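Long-range contacts in UDP-N-Acetylenolpyruvylglucosamine Reductase (Thermus caldophilus, PDB 2GQT), which catalyses the NADPH-dependent, FAD-mediated reduction of UDP-N-acetylenolpyruvylglucosamine to UDP-N-acetylmuramate, a step in building the bacterial cell wall: residues A[26-31]-A[61-66]; A[114-119]-A[147-152]; A[221-226]-A[248-253]. One frame throughout, in Å; residues are numbered along the deposited sequence.

The three contacts follow one another along the chain and none touches another. Interaction 1 pairs two parallel strands in the FAD-binding part, and L65, on one of these strands, brings its side chain to about 4 Å from the cofactor. Interaction 2 lies at the flavin itself: G118 binds the isoalloxazine ring and R152 is an active-site residue, its side chain about 9 Å from that of the proton donor C199. The centres of interactions 1 and 2 are about 23 Å apart. Interaction 3 joins a hairpin to a helix in the C-terminal domain, away from the active site and the cofactor pocket, with its centre about 28 Å from that of interaction 2 and about 33 Å from that of interaction 1.

Interaction 1: A[26-31]-A[61-66]; sequences WTVETR and RVIRLA
W26 and R61 stack, the guanidinium lying nearly flat on the indole with planes 19° apart and centres separated by 4.0 Å. R61 CD sits over the five-membered ring, while NE comes to 3.3 Å from W26 CZ2, above the rim of the six-membered ring. The extended R61 chain, with chi2 at -179°, carries the group along the indole until NH1 reaches the carbonyl of A37; W26 NE1 turns to E24. W26 N, R64 N, V28 N and A66 N each donate to a carbonyl across the strands, a regular parallel pairing. These are the inner strands of a four-stranded mixed sheet in the FAD-binding domain, flanked by strands 5-10 and 42-44. The face bearing W26, V28, I63 and L65 is tightly packed: V28 CG2 meets I63 CG2 at 3.9 Å, and helix 31-37 lies against W26 and V28. The face bearing T27 and R64 is more open to solvent. Here R64, bent at chi3, grips T27 OG1 side-on in its guanidinium plane, NE at 3.0 Å and NH2 at 2.7 Å. Beside it T27 CG2 touches A66 CB at 3.8 Å, and the contact thins at exposed E29, which barely meets A66.

Interaction 2: A[114-119]-A[147-152]; sequences KMNAGT and LGFGYR. With FAD (flavin-adenine dinucleotide), chain C.
R152 folds its side chain against the backbone of 116-118, although its CA-CB bond sets out away from that segment. CB passes the carbonyl oxygen of M115, which the R152 CA hydrogen also approaches. CG rests over a face of the Y151 ring. Successive bends at chi2 (-49°) and chi3 then turn the chain back, so that CD lies 3.3 Å from N116 O and 3.4 Å from the flavin oxygen O2 of FAD. NE comes next, 3.6 Å from G118 N. At the tip, G118 CA lies over one face of the guanidinium and Y151 CD1 over the opposite one, both offset toward the rim. R152 NH1 stands 2.7 Å from N116 O and forms a salt bridge with E123. The active-site arginine thus has a carboxylate partner and lies against the backbone of 116-118.

That backbone also reads the cofactor. G118 N donates to FAD O2 at 3.0 Å, and FAD N3 donates almost straight back to G118 O at 2.7 Å, fixing the pyrimidine edge of the isoalloxazine. N116, whose positive phi belongs to a Schellman motif, turns its amide the other way: ND2 donates to G150 O at 2.9 Å, close to its own amide plane, and also to E123, while OD1 accepts from A125. The CG of this amide, N116 CG, rests 3.7 Å from F149 CD1, amide and ring 41° apart.

In the fold, 114-119 runs from the end of helix 109-114 into a short, weakly bonded strand at about 118-119, which pairs with 122-123. Segment 147-152 lies in the loop between strands 138-142 and 161-171, and the F149 side chain touches L128 of strand 128-135.

Interaction 3: A[221-226]-A[248-253]; sequences LRVGDA and LELVRR
V223 sets CG1 almost directly above the carboxyl carbon of E249, with V223 CG1 and E249 CD 3.6 Å apart, so a methyl group lies on one face of the carboxylate. The guanidinium of R253, one helical turn beyond E249, is met obliquely by L221, whose CD1 comes to 3.8 Å from R253 NH2. Two further guanidinium groups serve their own segments: R252 curls back to lay one face over L248 O and E249 CA, and R222 turns its edge to the hairpin, NE bonding to G224 O at 2.7 Å and NH2 forming a salt bridge with D225 OD1.

This hairpin is closed by a type II' turn from V223 to A226, with G224 supplying the positive phi. It links strands 222-223 and 226-228 of a three-stranded antiparallel sheet in the C-terminal domain, and helix 244-257, which follows strand 236-238, packs against that sheet. L250 is the buried wedge between the two. With CG anti to the backbone N (chi1 -170°), it sets its two methyls against the hairpin and the residue leading into it, CD1 4.3 Å from L221 CB and CD2 4.3 Å from A226 CB; I228 and I236 also touch it. V223 CG2 adds a contact 4.3 Å from L250 CB.

The extended E249 chain runs outward past V223, crossing it at about a right angle. Cutting E249 back to an alanine would take away the flat group beneath V223 CG1, and that methyl would probably be left more open to solvent.

Interaction 1: A[26-31]-A[61-66]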
loop_
_atom_site.group_PDB
_atom_site.type_symbol
_atom_site.label_atom_id
_atom_site.label_comp_id
_atom_site.label_asym_id
_atom_site.label_seq_id
_atom_site.Cartn_x
_atom_site.Cartn_y
_atom_site.Cartn_z
ATOM N N TRP A 26 15.114 6.659 -7.499
ATOM C CA TRP A 26 14.936 7.944 -8.165
ATOM C C TRP A 26 13.792 8.700 -7.496
ATOM O O TRP A 26 12.646 8.263 -7.562
ATOM C CB TRP A 26 14.579 7.701 -9.635
ATOM C CG TRP A 26 15.707 7.172 -10.452
ATOM C CD1 TRP A 26 16.381 6.004 -10.268
ATOM C CD2 TRP A 26 16.294 7.800 -11.596
ATOM N NE1 TRP A 26 17.372 5.870 -11.220
ATOM C CE2 TRP A 26 17.333 6.960 -12.049
ATOM C CE3 TRP A 26 16.044 8.994 -12.280
ATOM C CZ2 TRP A 26 18.126 7.278 -13.155
ATOM C CZ3 TRP A 26 16.836 9.312 -13.381
ATOM C CH2 TRP A 26 17.858 8.456 -13.807
ATOM N N THR A 27 14.095 9.822 -6.844
ATOM C CA THR A 27 13.065 10.634 -6.199
ATOM C C THR A 27 12.700 11.778 -7.135
ATOM O O THR A 27 13.523 12.653 -7.414
ATOM C CB THR A 27 13.526 11.141 -4.814
ATOM O OG1 THR A 27 13.889 10.018 -4.005
ATOM C CG2 THR A 27 12.410 11.900 -4.119
ATOM N N VAL A 28 11.471 11.728 -7.641
ATOM C CA VAL A 28 10.964 12.622 -8.684
ATOM C C VAL A 28 10.100 13.713 -8.059
ATOM O O VAL A 28 9.201 13.407 -7.285
ATOM C CB VAL A 28 10.105 11.806 -9.704
ATOM C CG1 VAL A 28 9.278 12.725 -10.594
ATOM C CG2 VAL A 28 10.997 10.892 -10.544
ATOM N N GLU A 29 10.354 14.973 -8.415
ATOM C CA GLU A 29 9.596 16.096 -7.864
ATOM C C GLU A 29 8.750 16.859 -8.878
ATOM O O GLU A 29 7.906 17.669 -8.494
ATOM C CB GLU A 29 10.538 17.079 -7.174
ATOM C CG GLU A 29 11.182 16.529 -5.915
ATOM C CD GLU A 29 11.984 17.576 -5.165
ATOM O OE1 GLU A 29 12.338 18.611 -5.767
ATOM O OE2 GLU A 29 12.267 17.355 -3.972
ATOM N N THR A 30 8.977 16.606 -10.163
ATOM C CA THR A 30 8.327 17.371 -11.226
ATOM C C THR A 30 7.907 16.466 -12.375
ATOM O O THR A 30 8.391 15.341 -12.512
ATOM C CB THR A 30 9.258 18.460 -11.815
ATOM O OG1 THR A 30 10.320 17.834 -12.542
ATOM C CG2 THR A 30 9.843 19.351 -10.720
ATOM N N ARG A 31 7.030 16.983 -13.228
ATOM C CA ARG A 31 6.583 16.227 -14.393
ATOM C C ARG A 31 7.758 15.914 -15.320
ATOM O O ARG A 31 7.862 14.806 -15.845
ATOM C CB ARG A 31 5.475 16.970 -15.143
ATOM C CG ARG A 31 4.220 17.250 -14.312
ATOM C CD ARG A 31 3.029 17.579 -15.198
ATOM N NE ARG A 31 3.456 18.172 -16.464
ATOM C CZ ARG A 31 2.704 18.268 -17.555
ATOM N NH1 ARG A 31 1.455 17.818 -17.567
ATOM N NH2 ARG A 31 3.215 18.818 -18.646
ATOM N N ARG A 61 15.077 0.914 -12.119
ATOM C CA ARG A 61 14.952 2.189 -11.432
ATOM C C ARG A 61 13.716 2.109 -10.546
ATOM O O ARG A 61 12.654 1.694 -11.008
ATOM C CB ARG A 61 14.795 3.320 -12.435
ATOM C CG ARG A 61 15.984 3.501 -13.359
ATOM C CD ARG A 61 15.735 4.665 -14.287
ATOM N NE ARG A 61 16.890 4.931 -15.140
ATOM C CZ ARG A 61 16.946 5.907 -16.042
ATOM N NH1 ARG A 61 15.909 6.715 -16.225
ATOM N NH2 ARG A 61 18.046 6.072 -16.764
ATOM N N VAL A 62 13.873 2.466 -9.275
ATOM C CA VAL A 62 12.740 2.498 -8.354
ATOM C C VAL A 62 12.373 3.964 -8.133
ATOM O O VAL A 62 13.175 4.740 -7.618
ATOM C CB VAL A 62 13.057 1.766 -7.029
ATOM C CG1 VAL A 62 11.877 1.853 -6.086
ATOM C CG2 VAL A 62 13.377 0.304 -7.305
ATOM N N ILE A 63 11.172 4.338 -8.559
ATOM C CA ILE A 63 10.723 5.722 -8.556
ATOM C C ILE A 63 9.842 6.016 -7.344
ATOM O O ILE A 63 8.895 5.272 -7.053
ATOM C CB ILE A 63 9.953 6.048 -9.849
ATOM C CG1 ILE A 63 10.871 5.909 -11.069
ATOM C CG2 ILE A 63 9.355 7.448 -9.788
ATOM C CD1 ILE A 63 10.162 6.020 -12.394
ATOM N N ARG A 64 10.189 7.091 -6.641
ATOM C CA ARG A 64 9.383 7.660 -5.553
ATOM C C ARG A 64 8.876 9.014 -6.014
ATOM O O ARG A 64 9.642 9.819 -6.551
ATOM C CB ARG A 64 10.247 7.899 -4.309
ATOM C CG ARG A 64 10.650 6.686 -3.522
ATOM C CD ARG A 64 11.239 7.119 -2.188
ATOM N NE ARG A 64 12.175 8.247 -2.265
ATOM C CZ ARG A 64 12.675 8.856 -1.196
ATOM N NH1 ARG A 64 12.326 8.446 0.020
ATOM N NH2 ARG A 64 13.526 9.863 -1.329
ATOM N N LEU A 65 7.598 9.281 -5.767
ATOM C CA LEU A 65 6.990 10.549 -6.134
ATOM C C LEU A 65 6.980 11.499 -4.960
ATOM O O LEU A 65 6.389 11.208 -3.916
ATOM C CB LEU A 65 5.565 10.322 -6.628
ATOM C CG LEU A 65 5.372 9.374 -7.812
ATOM C CD1 LEU A 65 3.891 9.177 -8.043
ATOM C CD2 LEU A 65 6.059 9.890 -9.073
ATOM N N ALA A 66 7.647 12.629 -5.137
ATOM C CA ALA A 66 7.710 13.650 -4.102
ATOM C C ALA A 66 7.422 15.014 -4.736
ATOM O O ALA A 66 6.781 15.076 -5.783
ATOM C CB ALA A 66 9.073 13.608 -3.408
#

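Interaction 2: A[114-119]-A[147-152]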
loop_
_atom_site.group_PDB
_atom_site.type_symbol
_atom_site.label_atom_id
_atom_site.label_comp_id
_atom_site.label_asym_id
_atom_site.label_seq_id
_atom_site.Cartn_x
_atom_site.Cartn_y
_atom_site.Cartn_z
ATOM N N LYS A 114 -3.454 1.656 -6.869
ATOM C CA LYS A 114 -2.960 0.447 -7.530
ATOM C C LYS A 114 -3.558 -0.811 -6.895
ATOM O O LYS A 114 -3.954 -1.743 -7.606
ATOM C CB LYS A 114 -1.431 0.382 -7.491
ATOM C CG LYS A 114 -0.843 -0.887 -8.111
ATOM C CD LYS A 114 -0.799 -0.814 -9.613
ATOM C CE LYS A 114 -0.125 -2.027 -10.220
ATOM N NZ LYS A 114 -0.221 -1.931 -11.715
ATOM N N MET A 115 -3.640 -0.827 -5.566
ATOM C CA MET A 115 -4.092 -2.005 -4.834
ATOM C C MET A 115 -5.530 -1.901 -4.360
ATOM O O MET A 115 -5.946 -2.674 -3.494
ATOM C CB MET A 115 -3.166 -2.260 -3.636
ATOM C CG MET A 115 -1.707 -2.513 -4.020
ATOM S SD MET A 115 -1.487 -3.771 -5.309
ATOM C CE MET A 115 -2.210 -5.216 -4.527
ATOM N N ASN A 116 -6.273 -0.939 -4.915
ATOM C CA ASN A 116 -7.650 -0.630 -4.494
ATOM C C ASN A 116 -7.857 -0.900 -3.013
ATOM O O ASN A 116 -8.713 -1.687 -2.615
ATOM C CB ASN A 116 -8.694 -1.368 -5.344
ATOM C CG ASN A 116 -10.077 -0.769 -5.198
ATOM O OD1 ASN A 116 -10.226 0.356 -4.703
ATOM N ND2 ASN A 116 -11.099 -1.507 -5.632
ATOM N N ALA A 117 -7.064 -0.226 -2.189
ATOM C CA ALA A 117 -7.020 -0.556 -0.766
ATOM C C ALA A 117 -8.374 -0.324 -0.118
ATOM O O ALA A 117 -9.071 0.642 -0.440
ATOM C CB ALA A 117 -5.941 0.239 -0.066
ATOM N N GLY A 118 -8.742 -1.205 0.804
ATOM C CA GLY A 118 -10.030 -1.072 1.455
ATOM C C GLY A 118 -10.252 -1.950 2.659
ATOM O O GLY A 118 -9.391 -2.748 3.049
ATOM N N THR A 119 -11.417 -1.754 3.263
ATOM C CA THR A 119 -11.866 -2.489 4.440
ATOM C C THR A 119 -13.321 -2.885 4.190
ATOM O O THR A 119 -13.861 -2.613 3.115
ATOM C CB THR A 119 -11.787 -1.604 5.696
ATOM O OG1 THR A 119 -12.719 -0.521 5.570
ATOM C CG2 THR A 119 -10.375 -1.056 5.908
ATOM N N LEU A 147 -10.429 1.952 -14.810
ATOM C CA LEU A 147 -9.188 1.401 -14.274
ATOM C C LEU A 147 -9.274 -0.046 -13.814
ATOM O O LEU A 147 -8.373 -0.532 -13.130
ATOM C CB LEU A 147 -8.678 2.305 -13.144
ATOM C CG LEU A 147 -8.363 3.748 -13.561
ATOM C CD1 LEU A 147 -7.822 4.502 -12.368
ATOM C CD2 LEU A 147 -7.365 3.786 -14.712
ATOM N N GLY A 148 -10.344 -0.735 -14.198
ATOM C CA GLY A 148 -10.465 -2.160 -13.927
ATOM C C GLY A 148 -10.359 -2.531 -12.462
ATOM O O GLY A 148 -9.697 -3.515 -12.114
ATOM N N PHE A 149 -11.027 -1.765 -11.607
ATOM C CA PHE A 149 -10.986 -2.049 -10.181
ATOM C C PHE A 149 -11.711 -3.339 -9.834
ATOM O O PHE A 149 -12.759 -3.655 -10.405
ATOM C CB PHE A 149 -11.584 -0.905 -9.373
ATOM C CG PHE A 149 -10.697 0.299 -9.280
ATOM C CD1 PHE A 149 -9.432 0.215 -8.694
ATOM C CD2 PHE A 149 -11.133 1.526 -9.761
ATOM C CE1 PHE A 149 -8.619 1.338 -8.594
ATOM C CE2 PHE A 149 -10.317 2.658 -9.663
ATOM C CZ PHE A 149 -9.055 2.560 -9.076
ATOM N N GLY A 150 -11.124 -4.083 -8.906
ATOM C CA GLY A 150 -11.745 -5.255 -8.304
ATOM C C GLY A 150 -11.320 -5.270 -6.850
ATOM O O GLY A 150 -10.729 -4.304 -6.354
ATOM N N TYR A 151 -11.606 -6.360 -6.157
ATOM C CA TYR A 151 -11.223 -6.468 -4.761
ATOM C C TYR A 151 -9.707 -6.425 -4.631
ATOM O O TYR A 151 -9.009 -7.298 -5.136
ATOM C CB TYR A 151 -11.796 -7.739 -4.146
ATOM C CG TYR A 151 -11.589 -7.814 -2.659
ATOM C CD1 TYR A 151 -12.440 -7.136 -1.788
ATOM C CD2 TYR A 151 -10.538 -8.553 -2.120
ATOM C CE1 TYR A 151 -12.252 -7.197 -0.416
ATOM C CE2 TYR A 151 -10.344 -8.623 -0.743
ATOM C CZ TYR A 151 -11.205 -7.938 0.094
ATOM O OH TYR A 151 -11.022 -8.007 1.453
ATOM N N ARG A 152 -9.216 -5.363 -3.985
ATOM C CA ARG A 152 -7.782 -5.109 -3.788
ATOM C C ARG A 152 -6.980 -5.251 -5.097
ATOM O O ARG A 152 -5.853 -5.741 -5.118
ATOM C CB ARG A 152 -7.227 -5.975 -2.640
ATOM C CG ARG A 152 -8.123 -5.949 -1.382
ATOM C CD ARG A 152 -8.505 -4.529 -0.963
ATOM N NE ARG A 152 -9.896 -4.406 -0.513
ATOM C CZ ARG A 152 -10.902 -3.926 -1.246
ATOM N NH1 ARG A 152 -10.709 -3.513 -2.499
ATOM N NH2 ARG A 152 -12.118 -3.861 -0.716
HETATM P PA FAD C . 3.604 -0.091 -2.003
HETATM O O1A FAD C . 3.614 -1.206 -1.043
HETATM O O2A FAD C . 4.735 0.862 -2.051
HETATM O O5B FAD C . 3.380 -0.624 -3.481
HETATM C C5B FAD C . 2.328 -1.563 -3.737
HETATM C C4B FAD C . 2.072 -1.655 -5.225
HETATM O O4B FAD C . 1.580 -0.380 -5.687
HETATM C C3B FAD C . 3.321 -1.964 -6.064
HETATM O O3B FAD C . 2.901 -2.710 -7.208
HETATM C C2B FAD C . 3.783 -0.573 -6.481
HETATM O O2B FAD C . 4.555 -0.599 -7.681
HETATM C C1B FAD C . 2.454 0.103 -6.738
HETATM N N9A FAD C . 2.467 1.579 -6.667
HETATM C C8A FAD C . 2.808 2.332 -5.609
HETATM N N7A FAD C . 2.665 3.620 -5.929
HETATM C C5A FAD C . 2.204 3.688 -7.183
HETATM C C6A FAD C . 1.883 4.726 -8.066
HETATM N N6A FAD C . 1.965 6.020 -7.726
HETATM N N1A FAD C . 1.448 4.406 -9.301
HETATM C C2A FAD C . 1.346 3.128 -9.691
HETATM N N3A FAD C . 1.653 2.104 -8.900
HETATM C C4A FAD C . 2.086 2.381 -7.654
HETATM N N1 FAD C . -4.516 -2.987 2.473
HETATM C C2 FAD C . -5.885 -2.925 2.322
HETATM O O2 FAD C . -6.378 -3.016 1.207
HETATM N N3 FAD C . -6.702 -2.788 3.440
HETATM C C4 FAD C . -6.175 -2.684 4.722
HETATM O O4 FAD C . -6.932 -2.553 5.689
HETATM C C4X FAD C . -4.790 -2.737 4.863
HETATM N N5 FAD C . -4.219 -2.648 6.131
HETATM C C5X FAD C . -2.824 -2.635 6.256
HETATM C C6 FAD C . -2.260 -2.476 7.522
HETATM C C7 FAD C . -0.878 -2.445 7.685
HETATM C C7M FAD C . -0.283 -2.257 9.085
HETATM C C8 FAD C . -0.056 -2.586 6.562
HETATM C C8M FAD C . 1.470 -2.561 6.721
HETATM C C9 FAD C . -0.620 -2.754 5.299
HETATM C C9A FAD C . -2.004 -2.780 5.129
HETATM N N10 FAD C . -2.586 -2.947 3.861
HETATM C C10 FAD C . -3.972 -2.890 3.739
HETATM C "C1'" FAD C . -1.770 -3.208 2.646
HETATM C "C2'" FAD C . -1.257 -1.914 1.994
HETATM O "O2'" FAD C . -1.296 -0.818 2.930
HETATM C "C3'" FAD C . -2.068 -1.521 0.759
HETATM O "O3'" FAD C . -1.960 -2.547 -0.238
HETATM C "C4'" FAD C . -1.622 -0.167 0.192
HETATM O "O4'" FAD C . -2.547 0.251 -0.814
HETATM C "C5'" FAD C . -0.215 -0.187 -0.401
HETATM O "O5'" FAD C . 0.130 1.167 -0.692
HETATM P P FAD C . 1.660 1.619 -0.636
HETATM O O1P FAD C . 1.690 3.040 -1.030
HETATM O O2P FAD C . 2.309 1.198 0.624
HETATM O O3P FAD C . 2.221 0.751 -1.866
#

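Interaction 3: A[221-226]-A[248-253]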
loop_
_atom_site.group_PDB
_atom_site.type_symbol
_atom_site.label_atom_id
_atom_site.label_comp_id
_atom_site.label_asym_id
_atom_site.label_seq_id
_atom_site.Cartn_x
_atom_site.Cartn_y
_atom_site.Cartn_z
ATOM N N LEU A 221 4.985 -19.350 15.330
ATOM C CA LEU A 221 6.027 -20.047 14.579
ATOM C C LEU A 221 7.011 -19.037 14.014
ATOM O O LEU A 221 6.609 -17.988 13.493
ATOM C CB LEU A 221 5.445 -20.922 13.479
ATOM C CG LEU A 221 4.830 -22.245 13.947
ATOM C CD1 LEU A 221 4.327 -23.026 12.752
ATOM C CD2 LEU A 221 5.801 -23.099 14.758
ATOM N N ARG A 222 8.296 -19.370 14.114
ATOM C CA ARG A 222 9.373 -18.412 13.879
ATOM C C ARG A 222 10.464 -19.018 12.998
ATOM O O ARG A 222 10.951 -20.118 13.275
ATOM C CB ARG A 222 9.961 -17.958 15.226
ATOM C CG ARG A 222 11.006 -16.846 15.160
ATOM C CD ARG A 222 11.367 -16.347 16.560
ATOM N NE ARG A 222 12.433 -15.349 16.520
ATOM C CZ ARG A 222 12.873 -14.655 17.565
ATOM N NH1 ARG A 222 12.341 -14.829 18.769
ATOM N NH2 ARG A 222 13.850 -13.772 17.404
ATOM N N VAL A 223 10.822 -18.304 11.931
ATOM C CA VAL A 223 12.010 -18.609 11.129
ATOM C C VAL A 223 12.943 -17.409 11.269
ATOM O O VAL A 223 12.655 -16.324 10.757
ATOM C CB VAL A 223 11.674 -18.884 9.637
ATOM C CG1 VAL A 223 12.953 -19.185 8.846
ATOM C CG2 VAL A 223 10.670 -20.036 9.505
ATOM N N GLY A 224 14.047 -17.593 11.985
ATOM C CA GLY A 224 14.976 -16.500 12.264
ATOM C C GLY A 224 14.293 -15.405 13.063
ATOM O O GLY A 224 13.831 -15.645 14.173
ATOM N N ASP A 225 14.211 -14.207 12.488
ATOM C CA ASP A 225 13.501 -13.084 13.113
ATOM C C ASP A 225 12.101 -12.830 12.512
ATOM O O ASP A 225 11.446 -11.844 12.856
ATOM C CB ASP A 225 14.351 -11.804 13.057
ATOM C CG ASP A 225 15.377 -11.706 14.189
ATOM O OD1 ASP A 225 15.450 -12.608 15.056
ATOM O OD2 ASP A 225 16.123 -10.703 14.207
ATOM N N ALA A 226 11.659 -13.701 11.607
ATOM C CA ALA A 226 10.304 -13.645 11.057
ATOM C C ALA A 226 9.384 -14.521 11.907
ATOM O O ALA A 226 9.731 -15.659 12.224
ATOM C CB ALA A 226 10.299 -14.107 9.612
ATOM N N LEU A 248 9.844 -15.706 3.503
ATOM C CA LEU A 248 9.370 -16.662 2.483
ATOM C C LEU A 248 9.272 -18.082 3.021
ATOM O O LEU A 248 8.333 -18.807 2.703
ATOM C CB LEU A 248 10.260 -16.656 1.236
ATOM C CG LEU A 248 10.168 -15.474 0.263
ATOM C CD1 LEU A 248 11.287 -15.590 -0.755
ATOM C CD2 LEU A 248 8.807 -15.382 -0.433
ATOM N N GLU A 249 10.237 -18.473 3.844
ATOM C CA GLU A 249 10.187 -19.793 4.462
ATOM C C GLU A 249 8.952 -19.944 5.348
ATOM O O GLU A 249 8.267 -20.965 5.304
ATOM C CB GLU A 249 11.450 -20.059 5.264
ATOM C CG GLU A 249 11.562 -21.501 5.721
ATOM C CD GLU A 249 12.896 -21.822 6.348
ATOM O OE1 GLU A 249 12.937 -22.704 7.229
ATOM O OE2 GLU A 249 13.903 -21.190 5.968
ATOM N N LEU A 250 8.654 -18.921 6.139
ATOM C CA LEU A 250 7.460 -18.933 6.962
ATOM C C LEU A 250 6.180 -18.992 6.128
ATOM O O LEU A 250 5.243 -19.714 6.476
ATOM C CB LEU A 250 7.459 -17.714 7.868
ATOM C CG LEU A 250 6.413 -17.649 8.963
ATOM C CD1 LEU A 250 6.439 -18.898 9.853
ATOM C CD2 LEU A 250 6.633 -16.389 9.775
ATOM N N VAL A 251 6.153 -18.241 5.025
ATOM C CA VAL A 251 5.041 -18.305 4.076
ATOM C C VAL A 251 4.829 -19.742 3.574
ATOM O O VAL A 251 3.697 -20.249 3.569
ATOM C CB VAL A 251 5.255 -17.314 2.904
ATOM C CG1 VAL A 251 4.305 -17.590 1.756
ATOM C CG2 VAL A 251 5.074 -15.881 3.398
ATOM N N ARG A 252 5.913 -20.390 3.162
ATOM C CA ARG A 252 5.835 -21.768 2.691
ATOM C C ARG A 252 5.339 -22.715 3.783
ATOM O O ARG A 252 4.586 -23.649 3.510
ATOM C CB ARG A 252 7.180 -22.226 2.142
ATOM C CG ARG A 252 7.542 -21.598 0.808
ATOM C CD ARG A 252 8.688 -22.344 0.134
ATOM N NE ARG A 252 9.862 -22.434 0.997
ATOM C CZ ARG A 252 10.785 -21.484 1.123
ATOM N NH1 ARG A 252 10.687 -20.348 0.440
ATOM N NH2 ARG A 252 11.814 -21.670 1.934
ATOM N N ARG A 253 5.744 -22.466 5.025
ATOM C CA ARG A 253 5.282 -23.279 6.141
ATOM C C ARG A 253 3.771 -23.174 6.326
ATOM O O ARG A 253 3.103 -24.181 6.564
ATOM C CB ARG A 253 6.015 -22.884 7.419
ATOM C CG ARG A 253 7.500 -23.248 7.413
ATOM C CD ARG A 253 7.709 -24.651 7.934
ATOM N NE ARG A 253 7.574 -24.658 9.386
ATOM C CZ ARG A 253 6.939 -25.593 10.073
ATOM N NH1 ARG A 253 6.352 -26.603 9.431
ATOM N NH2 ARG A 253 6.874 -25.503 11.398
#